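Local coordinates for protein tRNA-splicing ligase RtcB (Thermus thermophilus, PDB 2EPG) that probably ligates RNA ends, joining a 3'-phosphate or 2',3'-cyclic phosphate terminus to a 5'-hydroxyl end at the expense of GTP, with manganese as cofactor, at residues Q27-V32 with G272-D277; R250-Q255 with A301-A306; L265-R270 with S287-D292; Q295-A300 with N340-E345. All coordinates share one frame; numbering follows the deposited sequence.

Contact 1 (Q27-V32 with G272-D277); sequences QGKMRV and GIELVD
Lys29 and Glu274 bring two surface loops together: a type II' beta turn running from Gln27 to Met30, and the segment that leaves helix 268-271 through a Schellman motif at Gly272. Glycine suits the second position of the turn, since Gly28 carries the positive phi that this turn type demands, and Met30 N closes it on Gln27 O. The direct interaction is electrostatic. Glu274 reaches out extended, with CG anti to its own nitrogen (chi1 172°), while the lysine chain is bent at chi2 and chi3 and meets it at about a right angle. Lys29 NZ and Glu274 OE2 form a long salt bridge of 3.7 Å. The methylene Lys29 CD lies as near, 3.7 Å from the same oxygen, Glu274 OE2. Both residues are exposed, where long, flexible charged chains can pair and still meet solvent. Behind the turn, Met30 is buried against Ala61 and Met58, and Arg31 NE bonds to Thr62 O, which fixes the arginine's direction. The remaining link is made by water: one molecule accepts from Glu274 N at 3.0 Å and, weakly, from Arg31 NH1 at 3.3 Å, lying in the guanidinium plane at its edge.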
loop_
_atom_site.group_PDB
_atom_site.type_symbol
_atom_site.label_atom_id
_atom_site.label_comp_id
_atom_site.label_asym_id
_atom_site.label_seq_id
_atom_site.Cartn_x
_atom_site.Cartn_y
_atom_site.Cartn_z
ATOM N N GLN A 27 17.154 -0.227 24.470
ATOM C CA GLN A 27 17.229 0.388 25.789
ATOM C C GLN A 27 15.876 0.347 26.489
ATOM O O GLN A 27 14.828 0.406 25.841
ATOM C CB GLN A 27 17.709 1.838 25.682
ATOM C CG GLN A 27 16.859 2.736 24.792
ATOM C CD GLN A 27 17.556 4.058 24.493
ATOM O OE1 GLN A 27 17.712 4.903 25.378
ATOM N NE2 GLN A 27 17.998 4.234 23.240
ATOM N N GLY A 28 15.904 0.232 27.814
ATOM C CA GLY A 28 14.664 0.192 28.566
ATOM C C GLY A 28 13.828 -1.043 28.285
ATOM O O GLY A 28 14.320 -2.167 28.395
ATOM N N LYS A 29 12.573 -0.838 27.904
ATOM C CA LYS A 29 11.666 -1.951 27.650
ATOM C C LYS A 29 11.829 -2.585 26.259
ATOM O O LYS A 29 11.218 -3.615 25.963
ATOM C CB LYS A 29 10.219 -1.487 27.814
ATOM C CG LYS A 29 9.989 -0.484 28.935
ATOM C CD LYS A 29 9.153 -1.045 30.082
ATOM C CE LYS A 29 9.963 -2.011 30.937
ATOM N NZ LYS A 29 9.267 -2.318 32.230
HETATM N N MSE A 30 12.649 -1.971 25.414
HETATM C CA MSE A 30 12.862 -2.477 24.071
HETATM C C MSE A 30 13.443 -3.876 24.101
HETATM O O MSE A 30 14.399 -4.150 24.831
HETATM C CB MSE A 30 13.778 -1.537 23.300
HETATM C CG MSE A 30 13.141 -0.210 23.001
HETATM SE SE MSE A 30 14.406 1.032 22.273
HETATM C CE MSE A 30 14.543 0.294 20.473
ATOM N N ARG A 31 12.852 -4.763 23.312
ATOM C CA ARG A 31 13.311 -6.144 23.241
ATOM C C ARG A 31 14.384 -6.303 22.171
ATOM O O ARG A 31 15.191 -7.227 22.223
ATOM C CB ARG A 31 12.135 -7.073 22.942
ATOM C CG ARG A 31 11.092 -7.099 24.059
ATOM C CD ARG A 31 9.861 -7.885 23.655
ATOM N NE ARG A 31 8.824 -7.881 24.687
ATOM C CZ ARG A 31 8.610 -8.883 25.538
ATOM N NH1 ARG A 31 7.645 -8.795 26.439
ATOM N NH2 ARG A 31 9.358 -9.979 25.485
ATOM N N VAL A 32 14.383 -5.385 21.207
ATOM C CA VAL A 32 15.334 -5.408 20.107
ATOM C C VAL A 32 15.678 -3.976 19.734
ATOM O O VAL A 32 15.067 -3.031 20.235
ATOM C CB VAL A 32 14.724 -6.082 18.836
ATOM C CG1 VAL A 32 14.358 -7.536 19.111
ATOM C CG2 VAL A 32 13.462 -5.319 18.411
ATOM N N GLY A 272 -1.282 -11.269 29.297
ATOM C CA GLY A 272 -0.143 -10.651 29.952
ATOM C C GLY A 272 0.760 -9.820 29.050
ATOM O O GLY A 272 1.970 -9.737 29.274
ATOM N N ILE A 273 0.176 -9.204 28.026
ATOM C CA ILE A 273 0.939 -8.369 27.105
ATOM C C ILE A 273 0.938 -6.933 27.637
ATOM O O ILE A 273 -0.104 -6.279 27.675
ATOM C CB ILE A 273 0.310 -8.390 25.695
ATOM C CG1 ILE A 273 0.284 -9.824 25.153
ATOM C CG2 ILE A 273 1.100 -7.496 24.757
ATOM C CD1 ILE A 273 -0.575 -9.999 23.909
ATOM N N GLU A 274 2.102 -6.455 28.060
ATOM C CA GLU A 274 2.227 -5.100 28.586
ATOM C C GLU A 274 2.309 -4.069 27.460
ATOM O O GLU A 274 3.183 -4.149 26.596
ATOM C CB GLU A 274 3.469 -5.001 29.475
ATOM C CG GLU A 274 3.802 -3.589 29.919
ATOM C CD GLU A 274 5.009 -3.543 30.844
ATOM O OE1 GLU A 274 4.946 -4.167 31.932
ATOM O OE2 GLU A 274 6.014 -2.889 30.482
ATOM N N LEU A 275 1.398 -3.100 27.481
ATOM C CA LEU A 275 1.338 -2.050 26.464
ATOM C C LEU A 275 1.725 -0.682 27.033
ATOM O O LEU A 275 0.989 -0.119 27.837
ATOM C CB LEU A 275 -0.083 -1.965 25.894
ATOM C CG LEU A 275 -0.725 -3.271 25.421
ATOM C CD1 LEU A 275 -2.204 -3.037 25.150
ATOM C CD2 LEU A 275 -0.012 -3.791 24.172
ATOM N N VAL A 276 2.865 -0.142 26.610
ATOM C CA VAL A 276 3.303 1.172 27.089
ATOM C C VAL A 276 2.376 2.254 26.537
ATOM O O VAL A 276 2.313 3.361 27.058
ATOM C CB VAL A 276 4.754 1.493 26.647
ATOM C CG1 VAL A 276 5.713 0.439 27.183
ATOM C CG2 VAL A 276 4.834 1.567 25.141
ATOM N N ASP A 277 1.663 1.909 25.473
ATOM C CA ASP A 277 0.725 2.806 24.816
ATOM C C ASP A 277 -0.478 1.933 24.475
ATOM O O ASP A 277 -0.336 0.930 23.781
ATOM C CB ASP A 277 1.377 3.374 23.549
ATOM C CG ASP A 277 0.402 4.116 22.653
ATOM O OD1 ASP A 277 0.824 4.535 21.555
ATOM O OD2 ASP A 277 -0.778 4.282 23.031
HETATM O O HOH W 1 4.745 -7.897 27.812
#

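Contact 2 (R250-Q255 with A301-A306); sequences RGLGHQ and ANFAFA
Leu252 sets one methyl squarely on the ring of Phe303. Its CD1 stands 4.0 Å from the centroid of the Phe303 ring and only 13° off the ring normal, a CH-pi contact over the face. The nearest ring atom to Leu252 CD1 is Phe303 CG, also at 4.0 Å. At the edge of the ring, close to its plane, lies the aliphatic base of Arg250, with CB 4.5 Å from Phe303 CE2. The aromatic is thus met on a face by Leu252 and at an edge by Arg250, two residues apart in the chain. Both leucine and phenylalanine have CG anti to the backbone nitrogen (chi1 -162° and 179°), which sends the two side chains toward each other between the helices. A branched aliphatic and a flat ring suit this buried place, where no hydrogen bond crosses.

In the next shell, Leu160 of helix 153-162 touches both Leu252 and Phe303, adding a third helix to the hydrophobic cluster. The polar end of Arg250 turns away from the ring, and its NE donates to Thr209 OG1; Gly251 N, close by, is held by Gln206 OE1. The Arg250 side chain lies about 6 Å from those of His215 and Asp106, both predicted manganese ligands. The arrangement is a hydrophobic helix-helix interface, between helices 250-265 and 288-321, with Arg250, beside it, bordering the probable metal site of an RtcB ligase.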
loop_
_atom_site.group_PDB
_atom_site.type_symbol
_atom_site.label_atom_id
_atom_site.label_comp_id
_atom_site.label_asym_id
_atom_site.label_seq_id
_atom_site.Cartn_x
_atom_site.Cartn_y
_atom_site.Cartn_z
ATOM N N ARG A 250 -12.192 0.636 2.061
ATOM C CA ARG A 250 -13.286 1.542 2.359
ATOM C C ARG A 250 -13.815 1.417 3.799
ATOM O O ARG A 250 -13.035 1.366 4.748
ATOM C CB ARG A 250 -14.383 1.301 1.330
ATOM C CG ARG A 250 -13.856 1.397 -0.095
ATOM C CD ARG A 250 -13.656 2.847 -0.577
ATOM N NE ARG A 250 -14.916 3.442 -1.030
ATOM C CZ ARG A 250 -15.685 4.243 -0.294
ATOM N NH1 ARG A 250 -16.822 4.715 -0.795
ATOM N NH2 ARG A 250 -15.302 4.602 0.930
ATOM N N GLY A 251 -15.127 1.379 3.981
ATOM C CA GLY A 251 -15.630 1.284 5.344
ATOM C C GLY A 251 -15.446 -0.063 6.027
ATOM O O GLY A 251 -15.390 -0.152 7.257
ATOM N N LEU A 252 -15.353 -1.116 5.220
ATOM C CA LEU A 252 -15.203 -2.465 5.727
ATOM C C LEU A 252 -13.901 -2.660 6.516
ATOM O O LEU A 252 -13.912 -3.177 7.645
ATOM C CB LEU A 252 -15.298 -3.425 4.545
ATOM C CG LEU A 252 -15.595 -4.903 4.737
ATOM C CD1 LEU A 252 -16.208 -5.444 3.458
ATOM C CD2 LEU A 252 -14.327 -5.636 5.096
ATOM N N GLY A 253 -12.783 -2.223 5.942
ATOM C CA GLY A 253 -11.511 -2.379 6.622
ATOM C C GLY A 253 -11.402 -1.529 7.870
ATOM O O GLY A 253 -10.854 -1.951 8.890
ATOM N N HIS A 254 -11.924 -0.317 7.791
ATOM C CA HIS A 254 -11.888 0.589 8.925
ATOM C C HIS A 254 -12.645 -0.052 10.101
ATOM O O HIS A 254 -12.155 -0.075 11.231
ATOM C CB HIS A 254 -12.542 1.916 8.532
ATOM C CG HIS A 254 -12.355 3.005 9.537
ATOM N ND1 HIS A 254 -11.310 3.901 9.475
ATOM C CD2 HIS A 254 -13.089 3.355 10.621
ATOM C CE1 HIS A 254 -11.409 4.760 10.475
ATOM N NE2 HIS A 254 -12.480 4.449 11.185
ATOM N N GLN A 255 -13.835 -0.578 9.822
ATOM C CA GLN A 255 -14.661 -1.200 10.858
ATOM C C GLN A 255 -13.965 -2.409 11.469
ATOM O O GLN A 255 -13.958 -2.568 12.679
ATOM C CB GLN A 255 -16.023 -1.618 10.286
ATOM C CG GLN A 255 -17.065 -1.989 11.350
ATOM C CD GLN A 255 -17.292 -0.866 12.339
ATOM O OE1 GLN A 255 -17.626 0.243 11.951
ATOM N NE2 GLN A 255 -17.097 -1.146 13.620
ATOM N N ALA A 301 -8.564 -7.090 3.209
ATOM C CA ALA A 301 -7.556 -6.870 2.178
ATOM C C ALA A 301 -8.048 -7.368 0.814
ATOM O O ALA A 301 -7.851 -6.708 -0.197
ATOM C CB ALA A 301 -6.240 -7.568 2.567
ATOM N N ASN A 302 -8.683 -8.534 0.789
ATOM C CA ASN A 302 -9.183 -9.099 -0.460
ATOM C C ASN A 302 -10.254 -8.206 -1.053
ATOM O O ASN A 302 -10.392 -8.110 -2.274
ATOM C CB ASN A 302 -9.738 -10.518 -0.227
ATOM C CG ASN A 302 -8.646 -11.514 0.118
ATOM O OD1 ASN A 302 -8.911 -12.632 0.604
ATOM N ND2 ASN A 302 -7.406 -11.126 -0.148
ATOM N N PHE A 303 -11.010 -7.550 -0.180
ATOM C CA PHE A 303 -12.053 -6.648 -0.620
ATOM C C PHE A 303 -11.386 -5.447 -1.280
ATOM O O PHE A 303 -11.807 -4.985 -2.349
ATOM C CB PHE A 303 -12.905 -6.188 0.570
ATOM C CG PHE A 303 -13.999 -5.225 0.190
ATOM C CD1 PHE A 303 -15.077 -5.645 -0.578
ATOM C CD2 PHE A 303 -13.941 -3.897 0.584
ATOM C CE1 PHE A 303 -16.083 -4.754 -0.943
ATOM C CE2 PHE A 303 -14.939 -2.999 0.222
ATOM C CZ PHE A 303 -16.013 -3.431 -0.544
ATOM N N ALA A 304 -10.331 -4.944 -0.648
ATOM C CA ALA A 304 -9.611 -3.797 -1.210
ATOM C C ALA A 304 -8.997 -4.191 -2.557
ATOM O O ALA A 304 -9.014 -3.413 -3.506
ATOM C CB ALA A 304 -8.511 -3.309 -0.231
ATOM N N PHE A 305 -8.446 -5.396 -2.651
ATOM C CA PHE A 305 -7.875 -5.821 -3.925
ATOM C C PHE A 305 -8.962 -5.812 -5.009
ATOM O O PHE A 305 -8.733 -5.351 -6.119
ATOM C CB PHE A 305 -7.280 -7.233 -3.813
ATOM C CG PHE A 305 -5.867 -7.267 -3.269
ATOM C CD1 PHE A 305 -5.508 -8.196 -2.296
ATOM C CD2 PHE A 305 -4.893 -6.389 -3.748
ATOM C CE1 PHE A 305 -4.210 -8.257 -1.806
ATOM C CE2 PHE A 305 -3.592 -6.439 -3.267
ATOM C CZ PHE A 305 -3.247 -7.377 -2.291
ATOM N N ALA A 306 -10.152 -6.313 -4.673
ATOM C CA ALA A 306 -11.273 -6.387 -5.617
ATOM C C ALA A 306 -11.761 -5.018 -6.005
ATOM O O ALA A 306 -12.140 -4.775 -7.152
ATOM C CB ALA A 306 -12.417 -7.189 -5.011
#

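Contact 3 (L265-R270 with S287-D292); sequences LKVAPR and SPEGQD
The first turn of helix 288-321, capped by Ser287, presents Glu289 to Val267 and Arg270 at the helix 268-271 region. Val267 uses both its methyls: CG2 approaches Glu289 OE1 to 3.5 Å, and CG1 lies 4.0 Å from Glu289 CG. The bend of the glutamate at chi2 (81°) folds its carboxylate back so that the chain lies against the valine. Arg270, extended from CG to NE, crosses the Glu289 side chain at about a right angle. Its NH2 is 3.7 Å from Glu289 OE1, a long salt bridge in which the oxygen sits well out of the guanidinium plane and the two flat groups are 82° apart; charge attraction, with no N-H directed at the acceptor, is all that operates. The other oxygen, OE2, is hydrogen-bonded to Tyr271 OH, which helps fix the carboxylate's rotation. With an alanine at Glu289, Tyr271 OH would probably lose its acceptor and Arg270 its countercharge, while the methyls of Val267 would lose part of their cover.

Ser287 and Pro288 suit the helix start. Ser287 OG accepts from Gly290 N at 2.9 Å; proline lacks the amide hydrogen that would find no helical acceptor here. This serine N-cap is a common helix opening.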
loop_
_atom_site.group_PDB
_atom_site.type_symbol
_atom_site.label_atom_id
_atom_site.label_comp_id
_atom_site.label_asym_id
_atom_site.label_seq_id
_atom_site.Cartn_x
_atom_site.Cartn_y
_atom_site.Cartn_z
ATOM N N LEU A 265 -8.411 -5.085 23.370
ATOM C CA LEU A 265 -8.201 -4.358 24.607
ATOM C C LEU A 265 -8.875 -5.107 25.753
ATOM O O LEU A 265 -8.297 -5.264 26.832
ATOM C CB LEU A 265 -8.777 -2.944 24.488
ATOM C CG LEU A 265 -8.006 -1.968 23.589
ATOM C CD1 LEU A 265 -8.884 -0.763 23.259
ATOM C CD2 LEU A 265 -6.713 -1.539 24.286
ATOM N N LYS A 266 -10.084 -5.598 25.496
ATOM C CA LYS A 266 -10.866 -6.303 26.507
ATOM C C LYS A 266 -10.518 -7.775 26.673
ATOM O O LYS A 266 -11.360 -8.566 27.093
ATOM C CB LYS A 266 -12.358 -6.164 26.192
ATOM C CG LYS A 266 -13.260 -6.217 27.424
ATOM C CD LYS A 266 -14.672 -5.735 27.098
ATOM C CE LYS A 266 -15.455 -5.373 28.361
ATOM N NZ LYS A 266 -15.631 -6.529 29.282
ATOM N N VAL A 267 -9.283 -8.146 26.351
ATOM C CA VAL A 267 -8.854 -9.532 26.489
ATOM C C VAL A 267 -7.352 -9.558 26.718
ATOM O O VAL A 267 -6.763 -10.618 26.927
ATOM C CB VAL A 267 -9.205 -10.361 25.223
ATOM C CG1 VAL A 267 -8.197 -10.085 24.101
ATOM C CG2 VAL A 267 -9.245 -11.833 25.564
ATOM N N ALA A 268 -6.746 -8.372 26.696
ATOM C CA ALA A 268 -5.306 -8.215 26.895
ATOM C C ALA A 268 -4.782 -8.715 28.242
ATOM O O ALA A 268 -3.586 -9.009 28.364
ATOM C CB ALA A 268 -4.910 -6.749 26.704
ATOM N N PRO A 269 -5.655 -8.797 29.273
ATOM C CA PRO A 269 -5.221 -9.269 30.592
ATOM C C PRO A 269 -4.794 -10.726 30.519
ATOM O O PRO A 269 -3.677 -11.088 30.898
ATOM C CB PRO A 269 -6.477 -9.104 31.448
ATOM C CG PRO A 269 -7.220 -8.004 30.772
ATOM C CD PRO A 269 -7.061 -8.360 29.332
ATOM N N ARG A 270 -5.710 -11.550 30.024
ATOM C CA ARG A 270 -5.484 -12.978 29.874
ATOM C C ARG A 270 -4.088 -13.312 29.369
ATOM O O ARG A 270 -3.447 -14.230 29.875
ATOM C CB ARG A 270 -6.486 -13.567 28.887
ATOM C CG ARG A 270 -7.917 -13.178 29.134
ATOM C CD ARG A 270 -8.822 -13.827 28.100
ATOM N NE ARG A 270 -10.219 -13.446 28.291
ATOM C CZ ARG A 270 -11.227 -13.905 27.555
ATOM N NH1 ARG A 270 -12.467 -13.499 27.801
ATOM N NH2 ARG A 270 -10.995 -14.769 26.573
ATOM N N SER A 287 -3.408 -16.887 19.300
ATOM C CA SER A 287 -4.593 -16.860 20.153
ATOM C C SER A 287 -5.847 -16.775 19.291
ATOM O O SER A 287 -5.782 -16.348 18.137
ATOM C CB SER A 287 -4.568 -15.612 21.036
ATOM O OG SER A 287 -4.830 -14.450 20.235
ATOM N N PRO A 288 -7.012 -17.178 19.843
ATOM C CA PRO A 288 -8.262 -17.116 19.087
ATOM C C PRO A 288 -8.509 -15.712 18.544
ATOM O O PRO A 288 -8.819 -15.544 17.373
ATOM C CB PRO A 288 -9.307 -17.550 20.118
ATOM C CG PRO A 288 -8.567 -18.603 20.870
ATOM C CD PRO A 288 -7.195 -17.956 21.086
ATOM N N GLU A 289 -8.350 -14.706 19.390
ATOM C CA GLU A 289 -8.559 -13.329 18.974
ATOM C C GLU A 289 -7.558 -12.881 17.899
ATOM O O GLU A 289 -7.916 -12.137 16.971
ATOM C CB GLU A 289 -8.465 -12.388 20.185
ATOM C CG GLU A 289 -9.492 -12.681 21.276
ATOM C CD GLU A 289 -9.093 -13.829 22.189
ATOM O OE1 GLU A 289 -9.888 -14.179 23.087
ATOM O OE2 GLU A 289 -7.992 -14.387 22.025
ATOM N N GLY A 290 -6.305 -13.314 18.046
ATOM C CA GLY A 290 -5.287 -12.958 17.082
ATOM C C GLY A 290 -5.641 -13.578 15.748
ATOM O O GLY A 290 -5.672 -12.903 14.724
ATOM N N GLN A 291 -5.932 -14.874 15.773
ATOM C CA GLN A 291 -6.311 -15.610 14.574
ATOM C C GLN A 291 -7.533 -15.017 13.896
ATOM O O GLN A 291 -7.593 -14.948 12.660
ATOM C CB GLN A 291 -6.600 -17.068 14.928
ATOM C CG GLN A 291 -5.361 -17.882 15.245
ATOM C CD GLN A 291 -4.549 -18.166 14.000
ATOM O OE1 GLN A 291 -5.013 -18.858 13.092
ATOM N NE2 GLN A 291 -3.341 -17.618 13.938
ATOM N N ASP A 292 -8.519 -14.595 14.689
ATOM C CA ASP A 292 -9.735 -14.035 14.104
ATOM C C ASP A 292 -9.472 -12.729 13.371
ATOM O O ASP A 292 -9.967 -12.529 12.263
ATOM C CB ASP A 292 -10.798 -13.815 15.174
ATOM C CG ASP A 292 -11.465 -15.113 15.617
ATOM O OD1 ASP A 292 -12.293 -15.050 16.539
ATOM O OD2 ASP A 292 -11.182 -16.186 15.053
#

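Contact 4 (Q295-A300 with N340-E345); sequences QAMAAA and NNAKFE
Met297, present as selenomethionine, reaches from helix 288-321 to Ala342 and Asn341 on strand 332-347. The apolar part of the contact rests on one methyl pair: Met297 CE is 3.2 Å from Ala342 CB, tighter than usual van der Waals contact. The selenium itself lies farther off, 4.0 Å from Ala342 CB. With CG anti to the backbone nitrogen (chi1 -175°), the chain leaves the helix toward the strand, then bends twice, and its chi2 of -129° is far from staggered, so the close fit seems to be bought with some torsional strain. A long, unbranched, flexible side chain suits this task, and alanine suits the facing position because its single small CB is what the selenomethionine methyl packs on.

The polar neighbours are approached without any hydrogen bond across the contact. Met297 SE comes within 3.7 Å of Ala342 O, and the terminal amide of Asn341 lies beside the selenium, the two side chains running at a slant to each other. Next in the strand, Asn340 is predicted to bind GMP; its side chain is held by hydrogen bonds to Gly358 N and Asp106 O.

Among its neighbours, the strand pairs antiparallel with strand 350-357, through backbone bonds of Asn341 to Arg356, Lys343 to Val354 and Glu345 to Val352, and Ala342 also touches Leu353 there. Met297 meets Val103 of a loop as well, while Ala296 and Ala300 pack on helix 250-265, so that helix 288-321 packs against both that helix and the strand, on different faces.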
loop_
_atom_site.group_PDB
_atom_site.type_symbol
_atom_site.label_atom_id
_atom_site.label_comp_id
_atom_site.label_asym_id
_atom_site.label_seq_id
_atom_site.Cartn_x
_atom_site.Cartn_y
_atom_site.Cartn_z
ATOM N N GLN A 295 -7.775 -13.305 10.116
ATOM C CA GLN A 295 -8.699 -13.801 9.101
ATOM C C GLN A 295 -9.611 -12.712 8.571
ATOM O O GLN A 295 -9.917 -12.682 7.387
ATOM C CB GLN A 295 -9.537 -14.949 9.661
ATOM C CG GLN A 295 -8.774 -16.235 9.802
ATOM C CD GLN A 295 -9.497 -17.224 10.702
ATOM O OE1 GLN A 295 -10.719 -17.353 10.645
ATOM N NE2 GLN A 295 -8.742 -17.933 11.522
ATOM N N ALA A 296 -10.054 -11.822 9.450
ATOM C CA ALA A 296 -10.933 -10.713 9.065
ATOM C C ALA A 296 -10.145 -9.630 8.301
ATOM O O ALA A 296 -10.655 -8.970 7.389
ATOM C CB ALA A 296 -11.578 -10.110 10.325
HETATM N N MSE A 297 -8.896 -9.441 8.703
HETATM C CA MSE A 297 -8.033 -8.455 8.053
HETATM C C MSE A 297 -7.766 -8.920 6.623
HETATM O O MSE A 297 -7.792 -8.131 5.692
HETATM C CB MSE A 297 -6.721 -8.323 8.834
HETATM C CG MSE A 297 -5.796 -7.251 8.322
HETATM SE SE MSE A 297 -4.030 -8.035 8.054
HETATM C CE MSE A 297 -3.387 -7.950 9.851
ATOM N N ALA A 298 -7.529 -10.215 6.462
ATOM C CA ALA A 298 -7.287 -10.774 5.144
ATOM C C ALA A 298 -8.516 -10.586 4.261
ATOM O O ALA A 298 -8.389 -10.330 3.062
ATOM C CB ALA A 298 -6.947 -12.271 5.254
ATOM N N ALA A 299 -9.700 -10.734 4.853
ATOM C CA ALA A 299 -10.949 -10.573 4.109
ATOM C C ALA A 299 -11.063 -9.111 3.673
ATOM O O ALA A 299 -11.437 -8.811 2.543
ATOM C CB ALA A 299 -12.154 -10.970 4.988
ATOM N N ALA A 300 -10.714 -8.200 4.571
ATOM C CA ALA A 300 -10.766 -6.792 4.240
ATOM C C ALA A 300 -9.757 -6.509 3.110
ATOM O O ALA A 300 -10.054 -5.781 2.164
ATOM C CB ALA A 300 -10.432 -5.964 5.471
ATOM N N ASN A 340 -0.796 -0.669 3.528
ATOM C CA ASN A 340 -1.132 -1.008 4.922
ATOM C C ASN A 340 -1.513 -2.481 4.922
ATOM O O ASN A 340 -2.492 -2.857 4.277
ATOM C CB ASN A 340 -2.342 -0.220 5.464
ATOM C CG ASN A 340 -2.073 1.266 5.623
ATOM O OD1 ASN A 340 -1.026 1.674 6.110
ATOM N ND2 ASN A 340 -3.041 2.079 5.234
ATOM N N ASN A 341 -0.756 -3.316 5.627
ATOM C CA ASN A 341 -1.084 -4.730 5.669
ATOM C C ASN A 341 -0.125 -5.535 6.533
ATOM O O ASN A 341 0.999 -5.123 6.759
ATOM C CB ASN A 341 -1.050 -5.298 4.254
ATOM C CG ASN A 341 -2.208 -6.224 3.974
ATOM O OD1 ASN A 341 -2.318 -6.789 2.883
ATOM N ND2 ASN A 341 -3.084 -6.387 4.958
ATOM N N ALA A 342 -0.582 -6.678 7.032
ATOM C CA ALA A 342 0.279 -7.570 7.800
ATOM C C ALA A 342 0.204 -8.857 6.996
ATOM O O ALA A 342 -0.882 -9.301 6.623
ATOM C CB ALA A 342 -0.253 -7.788 9.204
ATOM N N LYS A 343 1.356 -9.447 6.714
ATOM C CA LYS A 343 1.393 -10.654 5.909
ATOM C C LYS A 343 2.413 -11.629 6.430
ATOM O O LYS A 343 3.449 -11.224 6.971
ATOM C CB LYS A 343 1.766 -10.299 4.471
ATOM C CG LYS A 343 0.938 -9.158 3.898
ATOM C CD LYS A 343 1.120 -9.064 2.418
ATOM C CE LYS A 343 0.643 -10.325 1.726
ATOM N NZ LYS A 343 1.159 -10.284 0.339
ATOM N N PHE A 344 2.123 -12.914 6.273
ATOM C CA PHE A 344 3.076 -13.919 6.702
ATOM C C PHE A 344 4.071 -14.074 5.561
ATOM O O PHE A 344 3.688 -14.321 4.423
ATOM C CB PHE A 344 2.388 -15.254 6.993
ATOM C CG PHE A 344 1.654 -15.274 8.311
ATOM C CD1 PHE A 344 0.292 -14.993 8.372
ATOM C CD2 PHE A 344 2.336 -15.558 9.492
ATOM C CE1 PHE A 344 -0.381 -14.999 9.606
ATOM C CE2 PHE A 344 1.678 -15.567 10.719
ATOM C CZ PHE A 344 0.317 -15.289 10.779
ATOM N N GLU A 345 5.352 -13.934 5.873
ATOM C CA GLU A 345 6.398 -14.029 4.862
ATOM C C GLU A 345 7.619 -14.779 5.400
ATOM O O GLU A 345 7.770 -14.951 6.611
ATOM C CB GLU A 345 6.815 -12.622 4.425
ATOM C CG GLU A 345 5.699 -11.793 3.806
ATOM C CD GLU A 345 6.121 -10.363 3.485
ATOM O OE1 GLU A 345 7.264 -9.948 3.835
ATOM O OE2 GLU A 345 5.295 -9.644 2.882
#

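Overall arrangement
Helix 288-321 ties three of the contacts together: its capped start belongs to contact 3, and segments 295-300 and 301-306 follow in contacts 4 and 2. Contacts 2 and 4 have centres about 10 Å apart and touch, Leu252 CD2 lying 3.8 Å from Ala300 CA and Gly253 CA 3.9 Å from Ala300 CB. This pair borders the predicted metal and GMP sites: the Asn341 side chain is about 8 Å from that of His339, a predicted manganese ligand. Contacts 1 and 3 lie away from those sites, their centres about 18 Å apart, and are joined by the adjoining segments 265-270 and 272-277. Contact 1 is the surface member of the set, about 31 Å from contact 2 between centres.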